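PDB 2VF7: excinuclease ABC, subunit A. from Deinococcus radiodurans, which binds DNA and ATP as a UvrA-family ABC ATPase and probably takes part in recognising damaged DNA for excision repair. Local coordinates for residues D195-L200 with G253-A258. The protein carries 1 engineered substitution. Residues are numbered along the deposited sequence; the frame is centred on the assembly and turned at random.
Sequences DILVTL and GTFSSA
Ile196 faces the end of the 251-254 strand from helix 187-199 and lies against the backbone from Gly253 to Phe255. Its terminal methyl does most of the touching: Ile196 CD1 sits 3.5 Å from Thr254 O and also reaches Gly253 C and Phe255 N, so one methyl spans the peptides where the strand gives way to loop. With CG1 anti to the carbonyl carbon (chi1 -70°), the longer branch runs out to that backbone, while Ile196 CG2 turns to the phenyl group, 4.0 Å from Phe255 CD1. Leu197, one residue on, has its CB directed past the strand, yet its tip swings back, bringing CD2 to 3.6 Å from Phe255 CE1. Both aliphatic chains meet the ring at a slant. Phe255 has its CG anti to the backbone N (chi1 -174°), which turns the CD1-CE1 side of the ring toward the helix; Trp218 stacks on the same ring. No hydrogen bond joins 195-200 to 253-258, but Gln193, earlier on the helix, clasps the chain through its side-chain amide, bonding Thr254 O and Ser256 N. Further on, Thr199 OG1 hydrogen-bonds Pro229 O in strand 227-230, the antiparallel partner of 251-254. The result is a helix packed on a two-stranded antiparallel sheet, with an apolar core between them, within the UvrA DNA-binding domain and away from the nucleotide and zinc sites.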
loop_
_atom_site.group_PDB
_atom_site.type_symbol
_atom_site.label_atom_id
_atom_site.label_comp_id
_atom_site.label_asym_id
_atom_site.label_seq_id
_atom_site.Cartn_x
_atom_site.Cartn_y
_atom_site.Cartn_z
ATOM N N ASP A 195 -25.880 -6.642 -31.414
ATOM C CA ASP A 195 -26.942 -7.573 -31.001
ATOM C C ASP A 195 -27.989 -6.965 -30.092
ATOM O O ASP A 195 -29.147 -7.438 -30.062
ATOM C CB ASP A 195 -26.383 -8.899 -30.455
ATOM C CG ASP A 195 -25.778 -9.773 -31.576
ATOM O OD1 ASP A 195 -26.081 -9.509 -32.765
ATOM O OD2 ASP A 195 -25.017 -10.709 -31.278
ATOM N N ILE A 196 -27.610 -5.910 -29.369
ATOM C CA ILE A 196 -28.592 -5.151 -28.594
ATOM C C ILE A 196 -29.555 -4.461 -29.554
ATOM O O ILE A 196 -30.774 -4.555 -29.368
ATOM C CB ILE A 196 -27.938 -4.154 -27.568
ATOM C CG1 ILE A 196 -27.280 -4.927 -26.436
ATOM C CG2 ILE A 196 -28.982 -3.143 -26.995
ATOM C CD1 ILE A 196 -26.392 -4.103 -25.633
ATOM N N LEU A 197 -29.021 -3.785 -30.574
ATOM C CA LEU A 197 -29.849 -3.169 -31.616
ATOM C C LEU A 197 -30.800 -4.107 -32.358
ATOM O O LEU A 197 -31.881 -3.666 -32.732
ATOM C CB LEU A 197 -29.006 -2.371 -32.635
ATOM C CG LEU A 197 -28.109 -1.211 -32.158
ATOM C CD1 LEU A 197 -27.468 -0.471 -33.329
ATOM C CD2 LEU A 197 -28.893 -0.248 -31.265
ATOM N N VAL A 198 -30.437 -5.378 -32.587
ATOM C CA VAL A 198 -31.366 -6.290 -33.294
ATOM C C VAL A 198 -32.547 -6.687 -32.413
ATOM O O VAL A 198 -33.674 -6.834 -32.929
ATOM C CB VAL A 198 -30.698 -7.559 -33.970
ATOM C CG1 VAL A 198 -29.344 -7.208 -34.606
ATOM C CG2 VAL A 198 -30.530 -8.666 -33.004
ATOM N N THR A 199 -32.312 -6.813 -31.097
ATOM C CA THR A 199 -33.388 -7.030 -30.103
ATOM C C THR A 199 -34.348 -5.834 -30.117
ATOM O O THR A 199 -35.569 -5.975 -30.059
ATOM C CB THR A 199 -32.787 -7.259 -28.659
ATOM O OG1 THR A 199 -32.195 -8.552 -28.594
ATOM C CG2 THR A 199 -33.827 -7.163 -27.569
ATOM N N LEU A 200 -33.783 -4.641 -30.201
ATOM C CA LEU A 200 -34.584 -3.435 -30.221
ATOM C C LEU A 200 -35.302 -3.209 -31.552
ATOM O O LEU A 200 -36.082 -2.275 -31.656
ATOM C CB LEU A 200 -33.725 -2.215 -29.897
ATOM C CG LEU A 200 -33.239 -2.009 -28.473
ATOM C CD1 LEU A 200 -32.426 -0.737 -28.456
ATOM C CD2 LEU A 200 -34.433 -1.921 -27.518
ATOM N N GLY A 253 -28.248 -7.517 -21.951
ATOM C CA GLY A 253 -27.235 -6.573 -22.419
ATOM C C GLY A 253 -27.624 -5.152 -22.087
ATOM O O GLY A 253 -28.816 -4.856 -21.996
ATOM N N THR A 254 -26.628 -4.265 -21.959
ATOM C CA THR A 254 -26.860 -2.844 -21.653
ATOM C C THR A 254 -26.369 -1.951 -22.778
ATOM O O THR A 254 -25.191 -1.982 -23.164
ATOM C CB THR A 254 -26.200 -2.423 -20.298
ATOM O OG1 THR A 254 -26.546 -3.377 -19.278
ATOM C CG2 THR A 254 -26.673 -1.035 -19.850
ATOM N N PHE A 255 -27.263 -1.143 -23.316
ATOM C CA PHE A 255 -26.888 -0.267 -24.427
ATOM C C PHE A 255 -25.939 0.839 -23.973
ATOM O O PHE A 255 -26.041 1.344 -22.866
ATOM C CB PHE A 255 -28.127 0.345 -25.082
ATOM C CG PHE A 255 -27.819 1.147 -26.310
ATOM C CD1 PHE A 255 -27.363 0.521 -27.470
ATOM C CD2 PHE A 255 -27.965 2.533 -26.302
ATOM C CE1 PHE A 255 -27.052 1.272 -28.617
ATOM C CE2 PHE A 255 -27.656 3.296 -27.431
ATOM C CZ PHE A 255 -27.203 2.664 -28.598
ATOM N N SER A 256 -24.975 1.162 -24.814
ATOM C CA SER A 256 -24.182 2.358 -24.636
ATOM C C SER A 256 -24.021 3.020 -25.989
ATOM O O SER A 256 -23.589 2.385 -26.954
ATOM C CB SER A 256 -22.823 2.051 -24.037
ATOM O OG SER A 256 -21.858 2.806 -24.742
ATOM N N SER A 257 -24.387 4.294 -26.075
ATOM C CA SER A 257 -24.294 5.016 -27.346
ATOM C C SER A 257 -22.836 5.156 -27.780
ATOM O O SER A 257 -21.936 4.956 -26.974
ATOM C CB SER A 257 -24.953 6.378 -27.230
ATOM O OG SER A 257 -24.259 7.174 -26.297
ATOM N N ALA A 258 -22.594 5.482 -29.054
ATOM C CA ALA A 258 -21.221 5.656 -29.529
ATOM C C ALA A 258 -20.489 6.735 -28.726
ATOM O O ALA A 258 -19.334 6.547 -28.345
ATOM C CB ALA A 258 -21.185 5.969 -31.018
#